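Local coordinates for kinesin-like protein (Caenorhabditis elegans, PDB 5X3E), which probably hydrolyses ATP to drive movement along microtubules, as a kinesin-6 motor protein captured here in the nucleotide-free state, at residues E57-T62 with V80-V86; Q93-F97 with G138-R144; L303-P307 with S322-V326. All coordinates share one frame; numbering follows the deposited sequence.

Contact 1: E57-T62 with V80-V86; sequences EGSIQT and VFRFGRV
V80 and Q61 form an antiparallel non-hydrogen-bonded pair, V80 CG2 lying 4.2 Å from Q61 CG. One residue on, F81 forms the hydrogen-bonded pair with I60: F81 N reaches I60 O at 2.9 Å, and F81 O receives I60 N. The F81 ring turns to the same side of the sheet as I60, where its CE1 lies 3.7 Å from T62 OG1, a hydroxyl already bonded to K79 O. R82 pairs with S59; its CB points to the face that also carries V80 and Q61, and its chain is extended. The strand then ends, but pairing goes on: F83 N donates to G58 O at 3.0 Å. R85 bends at chi2 (71°), which brings its guanidinium beside the E57 carboxylate; R85 NH2 and E57 OE2 form a long, weak salt bridge (3.5 Å), while NH1 of the same arginine pairs with a bound sulfate. V86, which begins strand 86-87 of the central sheet, closes the contact, its backbone N 2.8 Å from E57 O and its CG1 packed 3.6 Å from I60 CD1. The pairing of 59-62 with 80-82 is the middle of the small four-stranded antiparallel sheet 52-54, 59-62, 79-82 and 430-433, a lobe beside the central sheet of the kinesin motor domain.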
loop_
_atom_site.group_PDB
_atom_site.type_symbol
_atom_site.label_atom_id
_atom_site.label_comp_id
_atom_site.label_asym_id
_atom_site.label_seq_id
_atom_site.Cartn_x
_atom_site.Cartn_y
_atom_site.Cartn_z
ATOM N N GLU A 57 0.466 1.479 25.741
ATOM C CA GLU A 57 0.221 0.690 24.535
ATOM C C GLU A 57 -0.602 1.474 23.515
ATOM O O GLU A 57 -0.990 0.929 22.475
ATOM C CB GLU A 57 -0.446 -0.662 24.856
ATOM C CG GLU A 57 -0.197 -1.791 23.843
ATOM C CD GLU A 57 1.201 -2.397 23.936
ATOM O OE1 GLU A 57 1.945 -2.048 24.875
ATOM O OE2 GLU A 57 1.556 -3.228 23.071
ATOM N N GLY A 58 -0.879 2.743 23.810
ATOM C CA GLY A 58 -1.484 3.680 22.884
ATOM C C GLY A 58 -0.875 5.061 23.043
ATOM O O GLY A 58 -1.402 6.041 22.508
ATOM N N SER A 59 0.230 5.151 23.790
ATOM C CA SER A 59 0.900 6.419 24.046
ATOM C C SER A 59 2.409 6.215 24.077
ATOM O O SER A 59 2.899 5.125 24.386
ATOM C CB SER A 59 0.442 7.045 25.371
ATOM O OG SER A 59 -0.969 7.177 25.412
ATOM N N ILE A 60 3.140 7.290 23.781
ATOM C CA ILE A 60 4.599 7.276 23.703
ATOM C C ILE A 60 5.123 8.589 24.265
ATOM O O ILE A 60 4.606 9.661 23.933
ATOM C CB ILE A 60 5.094 7.077 22.257
ATOM C CG1 ILE A 60 5.006 5.607 21.858
ATOM C CG2 ILE A 60 6.518 7.591 22.091
ATOM C CD1 ILE A 60 5.607 5.324 20.510
ATOM N N GLN A 61 6.148 8.511 25.111
ATOM C CA GLN A 61 6.740 9.687 25.733
ATOM C C GLN A 61 8.116 9.978 25.148
ATOM O O GLN A 61 8.921 9.066 24.944
ATOM C CB GLN A 61 6.873 9.507 27.245
ATOM C CG GLN A 61 7.507 10.696 27.936
ATOM C CD GLN A 61 7.641 10.504 29.427
ATOM O OE1 GLN A 61 8.673 10.830 30.014
ATOM N NE2 GLN A 61 6.597 9.973 30.053
ATOM N N THR A 62 8.380 11.258 24.906
ATOM C CA THR A 62 9.673 11.722 24.424
ATOM C C THR A 62 10.681 11.794 25.573
ATOM O O THR A 62 10.325 12.092 26.716
ATOM C CB THR A 62 9.507 13.092 23.767
ATOM O OG1 THR A 62 8.420 13.038 22.833
ATOM C CG2 THR A 62 10.753 13.496 23.031
ATOM N N VAL A 80 4.271 14.014 24.743
ATOM C CA VAL A 80 3.588 12.728 24.810
ATOM C C VAL A 80 2.646 12.635 23.620
ATOM O O VAL A 80 1.843 13.545 23.386
ATOM C CB VAL A 80 2.817 12.563 26.132
ATOM C CG1 VAL A 80 2.008 11.282 26.111
ATOM C CG2 VAL A 80 3.776 12.565 27.297
ATOM N N PHE A 81 2.744 11.544 22.869
ATOM C CA PHE A 81 1.966 11.374 21.652
ATOM C C PHE A 81 1.006 10.205 21.806
ATOM O O PHE A 81 1.369 9.157 22.348
ATOM C CB PHE A 81 2.881 11.154 20.453
ATOM C CG PHE A 81 3.742 12.334 20.134
ATOM C CD1 PHE A 81 5.070 12.362 20.522
ATOM C CD2 PHE A 81 3.219 13.424 19.463
ATOM C CE1 PHE A 81 5.866 13.451 20.230
ATOM C CE2 PHE A 81 4.008 14.516 19.166
ATOM C CZ PHE A 81 5.333 14.530 19.550
ATOM N N ARG A 82 -0.212 10.383 21.306
ATOM C CA ARG A 82 -1.253 9.372 21.396
ATOM C C ARG A 82 -1.543 8.813 20.010
ATOM O O ARG A 82 -1.814 9.570 19.071
ATOM C CB ARG A 82 -2.525 9.954 22.018
ATOM C CG ARG A 82 -3.610 8.927 22.270
ATOM C CD ARG A 82 -4.738 9.517 23.104
ATOM N NE ARG A 82 -5.805 8.548 23.339
ATOM C CZ ARG A 82 -5.797 7.665 24.334
ATOM N NH1 ARG A 82 -6.805 6.814 24.481
ATOM N NH2 ARG A 82 -4.779 7.633 25.182
ATOM N N PHE A 83 -1.492 7.492 19.889
ATOM C CA PHE A 83 -1.806 6.790 18.656
ATOM C C PHE A 83 -2.923 5.790 18.918
ATOM O O PHE A 83 -3.244 5.469 20.066
ATOM C CB PHE A 83 -0.574 6.062 18.103
ATOM C CG PHE A 83 0.574 6.967 17.785
ATOM C CD1 PHE A 83 0.653 7.601 16.557
ATOM C CD2 PHE A 83 1.576 7.185 18.715
ATOM C CE1 PHE A 83 1.712 8.433 16.260
ATOM C CE2 PHE A 83 2.636 8.016 18.425
ATOM C CZ PHE A 83 2.702 8.643 17.196
ATOM N N GLY A 84 -3.517 5.286 17.838
ATOM C CA GLY A 84 -4.530 4.258 17.979
ATOM C C GLY A 84 -4.005 2.980 18.595
ATOM O O GLY A 84 -4.779 2.222 19.189
ATOM N N ARG A 85 -2.702 2.732 18.478
ATOM C CA ARG A 85 -2.047 1.554 19.029
ATOM C C ARG A 85 -0.542 1.761 18.920
ATOM O O ARG A 85 -0.063 2.306 17.922
ATOM C CB ARG A 85 -2.472 0.280 18.281
ATOM C CG ARG A 85 -1.627 -0.946 18.612
ATOM C CD ARG A 85 -1.901 -1.463 20.023
ATOM N NE ARG A 85 -0.984 -2.538 20.396
ATOM C CZ ARG A 85 -1.168 -3.830 20.135
ATOM N NH1 ARG A 85 -2.254 -4.243 19.487
ATOM N NH2 ARG A 85 -0.256 -4.712 20.523
ATOM N N VAL A 86 0.191 1.349 19.952
ATOM C CA VAL A 86 1.650 1.421 19.954
ATOM C C VAL A 86 2.192 0.005 20.065
ATOM O O VAL A 86 1.858 -0.720 21.009
ATOM C CB VAL A 86 2.192 2.303 21.091
ATOM C CG1 VAL A 86 3.717 2.276 21.092
ATOM C CG2 VAL A 86 1.692 3.735 20.951
#

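Contact 2: Q93-F97 with G138-R144; sequences QATVF and GTGLLPR
The guanidinium of R144 lays one face over the backbone between Q93 and A94, with A94 N 4.1 Å above its plane and Q93 C nearer the rim. At its edge, in plane, sits T139 O: R144 NE donates to it at 2.8 Å, and NH2 adds a weaker bond. The F97 ring takes the same arginine on one face, R144 CB standing 3.6 Å from the ring centroid, 12° off the normal, a CH-pi contact. Because the R144 chain runs extended from CG to NE, it passes along F97, with CD near the root of the ring. The Q93 side chain folds back at chi2 (-74°); NE2 donates to G138 O at 2.8 Å, the acceptor lying near the Q93 amide plane while NE2 stands above the G138 carbonyl plane. NE2 also bonds to Y128 O. L141 CD2 touches both F97 CA (3.6 Å) and V96 CG1 (3.7 Å). Thus the first turn of helix 93-109 is held against the start of helix 141-152, for which G140 is the N-cap residue. R144 NH1 forms a salt bridge with E202, Q93 OE1 is bonded to R41 of strand 37-42, and L142 and P143 pack against helix 267-281.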
loop_
_atom_site.group_PDB
_atom_site.type_symbol
_atom_site.label_atom_id
_atom_site.label_comp_id
_atom_site.label_asym_id
_atom_site.label_seq_id
_atom_site.Cartn_x
_atom_site.Cartn_y
_atom_site.Cartn_z
ATOM N N GLN A 93 5.639 -9.824 13.893
ATOM C CA GLN A 93 5.023 -9.537 12.599
ATOM C C GLN A 93 3.554 -9.936 12.587
ATOM O O GLN A 93 2.695 -9.182 12.112
ATOM C CB GLN A 93 5.771 -10.274 11.490
ATOM C CG GLN A 93 7.234 -9.918 11.356
ATOM C CD GLN A 93 7.454 -8.558 10.744
ATOM O OE1 GLN A 93 7.093 -7.532 11.320
ATOM N NE2 GLN A 93 8.049 -8.542 9.560
ATOM N N ALA A 94 3.251 -11.137 13.086
ATOM C CA ALA A 94 1.876 -11.623 13.087
ATOM C C ALA A 94 0.960 -10.688 13.866
ATOM O O ALA A 94 -0.182 -10.445 13.459
ATOM C CB ALA A 94 1.824 -13.034 13.667
ATOM N N THR A 95 1.441 -10.153 14.991
ATOM C CA THR A 95 0.617 -9.235 15.772
ATOM C C THR A 95 0.386 -7.931 15.023
ATOM O O THR A 95 -0.739 -7.417 14.991
ATOM C CB THR A 95 1.261 -8.969 17.135
ATOM O OG1 THR A 95 1.319 -10.189 17.885
ATOM C CG2 THR A 95 0.458 -7.941 17.912
ATOM N N VAL A 96 1.441 -7.384 14.414
ATOM C CA VAL A 96 1.295 -6.185 13.595
ATOM C C VAL A 96 0.307 -6.433 12.463
ATOM O O VAL A 96 -0.634 -5.661 12.261
ATOM C CB VAL A 96 2.660 -5.729 13.053
ATOM C CG1 VAL A 96 2.475 -4.622 12.018
ATOM C CG2 VAL A 96 3.533 -5.246 14.185
ATOM N N PHE A 97 0.492 -7.536 11.732
ATOM C CA PHE A 97 -0.325 -7.807 10.552
ATOM C C PHE A 97 -1.815 -7.855 10.890
ATOM O O PHE A 97 -2.638 -7.259 10.185
ATOM C CB PHE A 97 0.123 -9.117 9.905
ATOM C CG PHE A 97 -0.820 -9.627 8.864
ATOM C CD1 PHE A 97 -0.970 -8.956 7.661
ATOM C CD2 PHE A 97 -1.564 -10.775 9.086
ATOM C CE1 PHE A 97 -1.844 -9.423 6.693
ATOM C CE2 PHE A 97 -2.436 -11.248 8.126
ATOM C CZ PHE A 97 -2.576 -10.573 6.927
ATOM N N GLY A 138 9.854 -13.290 10.183
ATOM C CA GLY A 138 10.333 -12.142 9.429
ATOM C C GLY A 138 9.383 -11.510 8.422
ATOM O O GLY A 138 9.545 -10.334 8.090
ATOM N N THR A 139 8.396 -12.263 7.933
ATOM C CA THR A 139 7.565 -11.789 6.830
ATOM C C THR A 139 6.694 -10.616 7.261
ATOM O O THR A 139 6.052 -10.656 8.314
ATOM C CB THR A 139 6.702 -12.926 6.275
ATOM O OG1 THR A 139 7.539 -13.884 5.621
ATOM C CG2 THR A 139 5.686 -12.404 5.284
ATOM N N GLY A 140 6.687 -9.560 6.442
ATOM C CA GLY A 140 5.981 -8.338 6.756
ATOM C C GLY A 140 4.547 -8.342 6.260
ATOM O O GLY A 140 3.986 -9.371 5.880
ATOM N N LEU A 141 3.952 -7.144 6.261
ATOM C CA LEU A 141 2.534 -6.996 5.946
ATOM C C LEU A 141 2.220 -7.464 4.536
ATOM O O LEU A 141 1.217 -8.150 4.311
ATOM C CB LEU A 141 2.118 -5.535 6.082
ATOM C CG LEU A 141 2.426 -4.869 7.412
ATOM C CD1 LEU A 141 2.147 -3.380 7.331
ATOM C CD2 LEU A 141 1.611 -5.527 8.516
ATOM N N LEU A 142 3.048 -7.080 3.572
ATOM C CA LEU A 142 2.676 -7.265 2.173
ATOM C C LEU A 142 2.512 -8.735 1.811
ATOM O O LEU A 142 1.436 -9.102 1.306
ATOM C CB LEU A 142 3.689 -6.541 1.280
ATOM C CG LEU A 142 3.456 -6.480 -0.223
ATOM C CD1 LEU A 142 4.025 -5.166 -0.745
ATOM C CD2 LEU A 142 4.101 -7.666 -0.920
ATOM N N PRO A 143 3.488 -9.623 2.048
ATOM C CA PRO A 143 3.264 -11.031 1.675
ATOM C C PRO A 143 2.139 -11.677 2.458
ATOM O O PRO A 143 1.363 -12.456 1.886
ATOM C CB PRO A 143 4.618 -11.692 1.966
ATOM C CG PRO A 143 5.599 -10.565 2.025
ATOM C CD PRO A 143 4.837 -9.429 2.609
ATOM N N ARG A 144 2.012 -11.362 3.753
ATOM C CA ARG A 144 0.902 -11.897 4.536
ATOM C C ARG A 144 -0.434 -11.423 3.982
ATOM O O ARG A 144 -1.401 -12.194 3.930
ATOM C CB ARG A 144 1.043 -11.499 6.006
ATOM C CG ARG A 144 2.280 -12.056 6.691
ATOM C CD ARG A 144 2.349 -11.609 8.140
ATOM N NE ARG A 144 3.631 -11.952 8.745
ATOM C CZ ARG A 144 3.849 -13.056 9.451
ATOM N NH1 ARG A 144 2.860 -13.918 9.651
ATOM N NH2 ARG A 144 5.050 -13.295 9.962
#

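Contact 3: L303-P307 with S322-V326; sequences LVMAP and SQIIV
M305 and I325 form the hydrogen-bonded pair of a short antiparallel ladder at the outer end of a beta hairpin, where strand 296-307 turns back through a loop into strand 325-333 of the large mixed sheet of the motor domain. M305 N donates to I325 O at 2.7 Å, and the return bond runs from I325 N to M305 O at 2.8 Å. V304 and V326 make the adjoining non-hydrogen-bonded pair, their side chains side by side and directed to the face opposite M305 and I325; V304 CG2 and V326 CG2 are 4.1 Å apart.

I324 shows how the ladder fades toward the loop. Its CB lies beyond the carbonyl oxygen of M305, 3.7 Å from M305 O. From there the side chain forks. CG2, set anti to the backbone N, reaches V304 CG1 at 3.9 Å and also lies against M305 O. CG1, beside the backbone N (chi1 -71°), comes within 4.1 Å of A306 CB. The two branches diverge along the same side of strand 296-307, CG2 towards V304 and CG1 towards A306. Beyond the ladder, F162, F170 and I172 of the two-stranded sheet 162-165 and 169-172 pack on I324, F162 and F170 also meet V304, and F170 touches V326, so aromatic and aliphatic side chains pack together on this face. M305 and I325, on the other face, touch M213 of strand 213-225; S216 and V214 of that strand bond to the backbones of V304 and A306.

Past the M305-I325 pair, the two segments meet mainly through side chains: the P307 ring and the Q323 side chain cross at about a right angle, with P307 CD 3.6 Å from Q323 CB.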
loop_
_atom_site.group_PDB
_atom_site.type_symbol
_atom_site.label_atom_id
_atom_site.label_comp_id
_atom_site.label_asym_id
_atom_site.label_seq_id
_atom_site.Cartn_x
_atom_site.Cartn_y
_atom_site.Cartn_z
ATOM N N LEU A 303 -8.814 -6.185 -6.555
ATOM C CA LEU A 303 -9.738 -7.307 -6.630
ATOM C C LEU A 303 -10.796 -6.952 -7.667
ATOM O O LEU A 303 -11.729 -6.195 -7.387
ATOM C CB LEU A 303 -10.350 -7.596 -5.263
ATOM C CG LEU A 303 -11.304 -8.787 -5.201
ATOM C CD1 LEU A 303 -10.567 -10.045 -5.597
ATOM C CD2 LEU A 303 -11.905 -8.922 -3.810
ATOM N N VAL A 304 -10.634 -7.484 -8.874
ATOM C CA VAL A 304 -11.554 -7.226 -9.977
ATOM C C VAL A 304 -12.677 -8.257 -9.907
ATOM O O VAL A 304 -12.445 -9.453 -10.102
ATOM C CB VAL A 304 -10.832 -7.291 -11.325
ATOM C CG1 VAL A 304 -11.826 -7.110 -12.474
ATOM C CG2 VAL A 304 -9.697 -6.268 -11.367
ATOM N N MET A 305 -13.900 -7.792 -9.667
ATOM C CA MET A 305 -15.047 -8.666 -9.463
ATOM C C MET A 305 -16.120 -8.417 -10.518
ATOM O O MET A 305 -16.223 -7.320 -11.072
ATOM C CB MET A 305 -15.643 -8.473 -8.059
ATOM C CG MET A 305 -14.791 -9.064 -6.945
ATOM S SD MET A 305 -15.101 -8.360 -5.314
ATOM C CE MET A 305 -16.856 -8.598 -5.191
ATOM N N ALA A 306 -16.906 -9.452 -10.803
ATOM C CA ALA A 306 -18.056 -9.342 -11.693
ATOM C C ALA A 306 -19.076 -10.396 -11.294
ATOM O O ALA A 306 -18.699 -11.456 -10.779
ATOM C CB ALA A 306 -17.668 -9.517 -13.169
ATOM N N PRO A 307 -20.365 -10.135 -11.510
ATOM C CA PRO A 307 -21.400 -11.105 -11.129
ATOM C C PRO A 307 -21.186 -12.458 -11.793
ATOM O O PRO A 307 -20.943 -12.546 -12.998
ATOM C CB PRO A 307 -22.695 -10.444 -11.614
ATOM C CG PRO A 307 -22.393 -8.991 -11.615
ATOM C CD PRO A 307 -20.940 -8.860 -11.966
ATOM N N SER A 322 -19.783 -3.692 -17.782
ATOM C CA SER A 322 -20.229 -2.584 -16.944
ATOM C C SER A 322 -20.615 -3.053 -15.549
ATOM O O SER A 322 -20.734 -2.233 -14.634
ATOM C CB SER A 322 -21.407 -1.865 -17.600
ATOM O OG SER A 322 -22.582 -2.657 -17.544
ATOM N N GLN A 323 -20.818 -4.353 -15.371
ATOM C CA GLN A 323 -21.111 -4.915 -14.065
ATOM C C GLN A 323 -19.873 -5.091 -13.199
ATOM O O GLN A 323 -20.012 -5.440 -12.023
ATOM C CB GLN A 323 -21.810 -6.262 -14.240
ATOM C CG GLN A 323 -23.159 -6.147 -14.918
ATOM C CD GLN A 323 -24.139 -5.352 -14.086
ATOM O OE1 GLN A 323 -24.409 -4.187 -14.369
ATOM N NE2 GLN A 323 -24.677 -5.984 -13.047
ATOM N N ILE A 324 -18.682 -4.837 -13.741
ATOM C CA ILE A 324 -17.439 -5.063 -13.008
ATOM C C ILE A 324 -17.331 -4.103 -11.829
ATOM O O ILE A 324 -17.582 -2.898 -11.960
ATOM C CB ILE A 324 -16.234 -4.917 -13.950
ATOM C CG1 ILE A 324 -16.169 -6.095 -14.926
ATOM C CG2 ILE A 324 -14.935 -4.777 -13.160
ATOM C CD1 ILE A 324 -14.964 -6.057 -15.850
ATOM N N ILE A 325 -16.948 -4.637 -10.670
ATOM C CA ILE A 325 -16.623 -3.849 -9.487
ATOM C C ILE A 325 -15.167 -4.120 -9.131
ATOM O O ILE A 325 -14.734 -5.277 -9.118
ATOM C CB ILE A 325 -17.546 -4.187 -8.302
ATOM C CG1 ILE A 325 -18.981 -3.757 -8.608
ATOM C CG2 ILE A 325 -17.044 -3.525 -7.028
ATOM C CD1 ILE A 325 -19.992 -4.246 -7.594
ATOM N N VAL A 326 -14.409 -3.059 -8.861
ATOM C CA VAL A 326 -12.989 -3.155 -8.536
ATOM C C VAL A 326 -12.757 -2.494 -7.186
ATOM O O VAL A 326 -13.146 -1.338 -6.985
ATOM C CB VAL A 326 -12.108 -2.501 -9.621
ATOM C CG1 VAL A 326 -10.642 -2.538 -9.222
ATOM C CG2 VAL A 326 -12.316 -3.181 -10.974
#

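Contacts 1 and 3 lie on opposite sides of the chain's centre, their own centres about 40 Å apart, so the small accessory sheet and the far hairpin do not meet. Contact 2 lies between them in sequence and closest to the middle of the domain, about 21 Å from contact 1 and 28 Å from contact 3, centre to centre. It touches contact 1 where R85 NH2 packs 4.2 Å from T95 CG2. Contact 2 also borders the probable nucleotide site, since Q93 bonds to helix 126-130, whose start is part of the likely P-loop. Contact 3 continues into strand 325-333, which pairs with the strand leading into that loop. Sulfate ions, probably from the crystallisation liquor, lie near R85 (contact 1) and M305 (contact 3).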